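Local coordinates for protein ethylbenzene dehydrogenase alpha-subunit (PDB 2IVF) that is the alpha-subunit of a molybdenum enzyme of the molybdopterin oxidoreductase family, carrying two pterin guanine dinucleotide cofactors and an iron-sulfur cluster, at residues E883-F895 / A899-V911. Sequence-based numbering, arbitrary orientation.
Sequences ELGIKDGDMAKLF and ADCEIMVRTAPNV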
loop_
_atom_site.group_PDB
_atom_site.type_symbol
_atom_site.label_atom_id
_atom_site.label_comp_id
_atom_site.label_asym_id
_atom_site.label_seq_id
_atom_site.Cartn_x
_atom_site.Cartn_y
_atom_site.Cartn_z
ATOM N N GLU A 883 13.380 21.517 -16.298
ATOM C CA GLU A 883 13.019 22.603 -17.193
ATOM C C GLU A 883 12.153 23.674 -16.540
ATOM O O GLU A 883 12.170 24.804 -16.981
ATOM C CB GLU A 883 12.337 22.079 -18.434
ATOM C CG GLU A 883 13.314 21.243 -19.280
ATOM C CD GLU A 883 12.665 20.652 -20.525
ATOM O OE1 GLU A 883 11.460 20.316 -20.466
ATOM O OE2 GLU A 883 13.385 20.531 -21.549
ATOM N N LEU A 884 11.438 23.322 -15.480
ATOM C CA LEU A 884 10.616 24.272 -14.733
ATOM C C LEU A 884 11.350 24.837 -13.520
ATOM O O LEU A 884 10.764 25.574 -12.725
ATOM C CB LEU A 884 9.343 23.573 -14.272
ATOM C CG LEU A 884 8.363 23.311 -15.412
ATOM C CD1 LEU A 884 7.357 22.247 -14.962
ATOM C CD2 LEU A 884 7.706 24.631 -15.903
ATOM N N GLY A 885 12.623 24.470 -13.354
ATOM C CA GLY A 885 13.451 25.013 -12.278
ATOM C C GLY A 885 13.111 24.343 -10.961
ATOM O O GLY A 885 13.293 24.917 -9.900
ATOM N N ILE A 886 12.613 23.125 -11.044
ATOM C CA ILE A 886 12.091 22.382 -9.876
ATOM C C ILE A 886 13.044 21.235 -9.581
ATOM O O ILE A 886 13.480 20.534 -10.497
ATOM C CB ILE A 886 10.682 21.812 -10.192
ATOM C CG1 ILE A 886 9.647 22.941 -10.323
ATOM C CG2 ILE A 886 10.203 20.805 -9.154
ATOM C CD1 ILE A 886 8.287 22.474 -10.822
ATOM N N LYS A 887 13.391 21.059 -8.307
ATOM C CA LYS A 887 14.235 19.951 -7.886
ATOM C C LYS A 887 13.410 18.976 -7.055
ATOM O O LYS A 887 12.357 19.312 -6.531
ATOM C CB LYS A 887 15.394 20.479 -7.024
ATOM C CG LYS A 887 16.490 21.156 -7.781
ATOM C CD LYS A 887 17.424 21.943 -6.841
ATOM C CE LYS A 887 18.766 22.197 -7.571
ATOM N NZ LYS A 887 19.449 23.487 -7.186
ATOM N N ASP A 888 13.879 17.747 -6.972
ATOM C CA ASP A 888 13.288 16.756 -6.085
ATOM C C ASP A 888 13.144 17.354 -4.669
ATOM O O ASP A 888 14.069 17.974 -4.133
ATOM C CB ASP A 888 14.175 15.522 -6.067
ATOM C CG ASP A 888 13.565 14.358 -5.310
ATOM O OD1 ASP A 888 12.419 13.997 -5.548
ATOM O OD2 ASP A 888 14.261 13.775 -4.470
ATOM N N GLY A 889 11.977 17.193 -4.071
ATOM C CA GLY A 889 11.720 17.719 -2.712
ATOM C C GLY A 889 11.202 19.151 -2.678
ATOM O O GLY A 889 10.746 19.612 -1.647
ATOM N N ASP A 890 11.315 19.864 -3.783
ATOM C CA ASP A 890 10.664 21.169 -3.887
ATOM C C ASP A 890 9.151 20.998 -3.765
ATOM O O ASP A 890 8.610 19.933 -4.026
ATOM C CB ASP A 890 10.945 21.850 -5.222
ATOM C CG ASP A 890 12.300 22.443 -5.295
ATOM O OD1 ASP A 890 12.928 22.699 -4.244
ATOM O OD2 ASP A 890 12.722 22.733 -6.412
ATOM N N MET A 891 8.484 22.061 -3.361
ATOM C CA MET A 891 7.032 22.155 -3.523
ATOM C C MET A 891 6.730 22.716 -4.919
ATOM O O MET A 891 7.503 23.459 -5.499
ATOM C CB MET A 891 6.401 23.093 -2.499
ATOM C CG MET A 891 6.628 22.701 -1.095
ATOM S SD MET A 891 5.849 21.136 -0.746
ATOM C CE MET A 891 7.201 20.469 0.160
ATOM N N ALA A 892 5.558 22.363 -5.429
ATOM C CA ALA A 892 5.095 22.824 -6.712
ATOM C C ALA A 892 3.625 23.156 -6.619
ATOM O O ALA A 892 2.931 22.586 -5.777
ATOM C CB ALA A 892 5.350 21.737 -7.774
ATOM N N LYS A 893 3.152 24.076 -7.457
ATOM C CA LYS A 893 1.731 24.267 -7.695
ATOM C C LYS A 893 1.349 23.469 -8.914
ATOM O O LYS A 893 2.040 23.520 -9.943
ATOM C CB LYS A 893 1.345 25.732 -7.954
ATOM C CG LYS A 893 1.610 26.685 -6.861
ATOM C CD LYS A 893 0.877 26.342 -5.587
ATOM C CE LYS A 893 0.832 27.608 -4.671
ATOM N NZ LYS A 893 0.221 27.304 -3.391
ATOM N N LEU A 894 0.287 22.688 -8.778
ATOM C CA LEU A 894 -0.414 22.126 -9.911
ATOM C C LEU A 894 -1.653 22.957 -10.123
ATOM O O LEU A 894 -2.352 23.314 -9.147
ATOM C CB LEU A 894 -0.867 20.689 -9.664
ATOM C CG LEU A 894 0.021 19.456 -9.836
ATOM C CD1 LEU A 894 1.430 19.730 -9.453
ATOM C CD2 LEU A 894 -0.623 18.243 -9.105
ATOM N N PHE A 895 -1.941 23.283 -11.363
ATOM C CA PHE A 895 -3.108 24.090 -11.609
ATOM C C PHE A 895 -3.655 23.923 -13.001
ATOM O O PHE A 895 -2.933 23.549 -13.919
ATOM C CB PHE A 895 -2.804 25.598 -11.304
ATOM C CG PHE A 895 -1.784 26.235 -12.225
ATOM C CD1 PHE A 895 -0.419 26.051 -12.015
ATOM C CD2 PHE A 895 -2.191 27.017 -13.287
ATOM C CE1 PHE A 895 0.494 26.643 -12.848
ATOM C CE2 PHE A 895 -1.274 27.618 -14.137
ATOM C CZ PHE A 895 0.064 27.429 -13.925
ATOM N N ALA A 899 -8.778 25.075 -10.848
ATOM C CA ALA A 899 -8.295 25.209 -9.479
ATOM C C ALA A 899 -6.820 24.886 -9.408
ATOM O O ALA A 899 -6.173 24.714 -10.422
ATOM C CB ALA A 899 -9.099 24.280 -8.539
ATOM N N ASP A 900 -6.293 24.864 -8.197
ATOM C CA ASP A 900 -4.875 24.610 -7.994
ATOM C C ASP A 900 -4.632 23.937 -6.678
ATOM O O ASP A 900 -5.482 23.970 -5.791
ATOM C CB ASP A 900 -4.074 25.907 -8.031
ATOM C CG ASP A 900 -4.372 26.833 -6.834
ATOM O OD1 ASP A 900 -5.547 27.229 -6.650
ATOM O OD2 ASP A 900 -3.430 27.166 -6.078
ATOM N N CYS A 901 -3.439 23.369 -6.539
ATOM C CA CYS A 901 -3.048 22.776 -5.283
ATOM C C CYS A 901 -1.542 22.820 -5.184
ATOM O O CYS A 901 -0.877 23.153 -6.160
ATOM C CB CYS A 901 -3.542 21.371 -5.208
ATOM S SG CYS A 901 -2.765 20.253 -6.401
ATOM N N GLU A 902 -1.021 22.585 -3.995
ATOM C CA GLU A 902 0.410 22.613 -3.779
ATOM C C GLU A 902 0.772 21.257 -3.276
ATOM O O GLU A 902 0.066 20.714 -2.432
ATOM C CB GLU A 902 0.767 23.663 -2.740
ATOM C CG GLU A 902 2.233 23.746 -2.423
ATOM C CD GLU A 902 2.621 25.020 -1.694
ATOM O OE1 GLU A 902 1.941 26.073 -1.843
ATOM O OE2 GLU A 902 3.646 24.963 -0.977
ATOM N N ILE A 903 1.883 20.726 -3.786
ATOM C CA ILE A 903 2.287 19.361 -3.522
ATOM C C ILE A 903 3.790 19.269 -3.628
ATOM O O ILE A 903 4.393 20.043 -4.379
ATOM C CB ILE A 903 1.587 18.458 -4.541
ATOM C CG1 ILE A 903 1.646 17.005 -4.112
ATOM C CG2 ILE A 903 2.120 18.754 -5.933
ATOM C CD1 ILE A 903 0.601 16.118 -4.866
ATOM N N MET A 904 4.389 18.387 -2.834
ATOM C CA MET A 904 5.828 18.122 -2.884
ATOM C C MET A 904 6.173 17.324 -4.125
ATOM O O MET A 904 5.442 16.404 -4.491
ATOM C CB MET A 904 6.293 17.372 -1.646
ATOM C CG MET A 904 7.760 16.859 -1.745
ATOM S SD MET A 904 8.303 16.093 -0.234
ATOM C CE MET A 904 8.706 17.520 0.791
ATOM N N VAL A 905 7.328 17.612 -4.719
ATOM C CA VAL A 905 7.719 17.019 -5.963
ATOM C C VAL A 905 8.700 15.882 -5.708
ATOM O O VAL A 905 9.641 15.988 -4.907
ATOM C CB VAL A 905 8.381 18.039 -6.895
ATOM C CG1 VAL A 905 8.955 17.345 -8.179
ATOM C CG2 VAL A 905 7.384 19.124 -7.289
ATOM N N ARG A 906 8.408 14.773 -6.349
ATOM C CA ARG A 906 9.376 13.689 -6.535
ATOM C C ARG A 906 9.779 13.673 -8.006
ATOM O O ARG A 906 8.931 13.593 -8.860
ATOM C CB ARG A 906 8.704 12.377 -6.201
ATOM C CG ARG A 906 9.436 11.119 -6.725
ATOM C CD ARG A 906 8.852 9.867 -6.102
ATOM N NE ARG A 906 9.342 9.682 -4.755
ATOM C CZ ARG A 906 8.616 9.310 -3.715
ATOM N NH1 ARG A 906 7.321 9.097 -3.816
ATOM N NH2 ARG A 906 9.216 9.195 -2.554
ATOM N N THR A 907 11.069 13.735 -8.311
ATOM C CA THR A 907 11.508 13.641 -9.713
ATOM C C THR A 907 11.966 12.223 -9.977
ATOM O O THR A 907 12.621 11.632 -9.135
ATOM C CB THR A 907 12.637 14.625 -10.029
ATOM O OG1 THR A 907 13.758 14.369 -9.181
ATOM C CG2 THR A 907 12.189 16.043 -9.801
ATOM N N ALA A 908 11.584 11.662 -11.120
ATOM C CA ALA A 908 11.995 10.295 -11.471
ATOM C C ALA A 908 12.112 10.190 -12.990
ATOM O O ALA A 908 11.317 10.763 -13.698
ATOM C CB ALA A 908 10.998 9.294 -10.926
ATOM N N PRO A 909 13.102 9.439 -13.492
ATOM C CA PRO A 909 13.150 9.180 -14.938
ATOM C C PRO A 909 12.028 8.272 -15.442
ATOM O O PRO A 909 11.849 8.136 -16.643
ATOM C CB PRO A 909 14.497 8.512 -15.144
ATOM C CG PRO A 909 14.982 8.118 -13.846
ATOM C CD PRO A 909 14.240 8.863 -12.780
ATOM N N ASN A 910 11.322 7.607 -14.535
ATOM C CA ASN A 910 10.343 6.632 -14.947
ATOM C C ASN A 910 8.981 7.239 -15.248
ATOM O O ASN A 910 8.099 6.529 -15.653
ATOM C CB ASN A 910 10.203 5.498 -13.946
ATOM C CG ASN A 910 9.870 5.982 -12.551
ATOM O OD1 ASN A 910 9.072 6.884 -12.380
ATOM N ND2 ASN A 910 10.509 5.401 -11.564
ATOM N N VAL A 911 8.832 8.530 -15.023
ATOM C CA VAL A 911 7.599 9.243 -15.410
ATOM C C VAL A 911 7.702 9.628 -16.863
ATOM O O VAL A 911 8.730 10.158 -17.320
ATOM C CB VAL A 911 7.418 10.498 -14.554
ATOM C CG1 VAL A 911 6.151 11.271 -15.001
ATOM C CG2 VAL A 911 7.328 10.107 -13.088
HETATM O O HOH W 1 -2.062 26.146 -4.050
#
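Lys-893 and Glu-902 meet across the antiparallel beta hairpin of strands 891-895 and 900-908, part of the molybdopterin dinucleotide-binding domain, a member of the double-psi beta-barrel clan. They sit directly opposite each other as a non-hydrogen-bonded pair, and as cross-strand neighbours their side chains rise on the same face of the sheet. The lysine chain, bent at chi2 (-60°), brings NZ into a salt bridge with Glu-902 OE1 at 2.6 Å, on the anti lone pair of that oxygen. Glu-902 OE2 is held by Lys-927, and a water links Lys-893 NZ to Asp-900 OD2, while Lys-930 binds the other oxygen of Asp-900; the long chains of Lys-893 and Glu-902 suit this partly exposed end of the face. Farther along it, Met-891 and Met-904 approach at a slant, their flexible thioethers ending in a tight contact of 3.4 Å between the two CE methyls. Trp-130 of the beta-subunit also packs on Met-904.

The other face is apolar and buried. Leu-894 CD1 touches Ile-903 CG2, and its CB lies 3.8 Å from Cys-901 SG. Ala-892, small enough to fit, presses its CB to 3.3 Å from Val-905 CG2, whereas Val-905 CG1 and CG2 both meet Ile-886 CG2 at 3.8 Å.

Just before Met-891, residues Lys-887 to Asp-890 make a type II turn, where Gly-889 accepts a positive phi that would jam a CB against the preceding carbonyl. Gly-889 N still bonds Val-905 O. With CG anti to the backbone N (chi1 -173°), the Asp-888 carboxylate swings toward Thr-907; its OD1 takes both a salt bridge from Arg-869 and the N-H of Thr-907, the latter at 3.1 Å on the anti side, 33° out of the carboxylate plane.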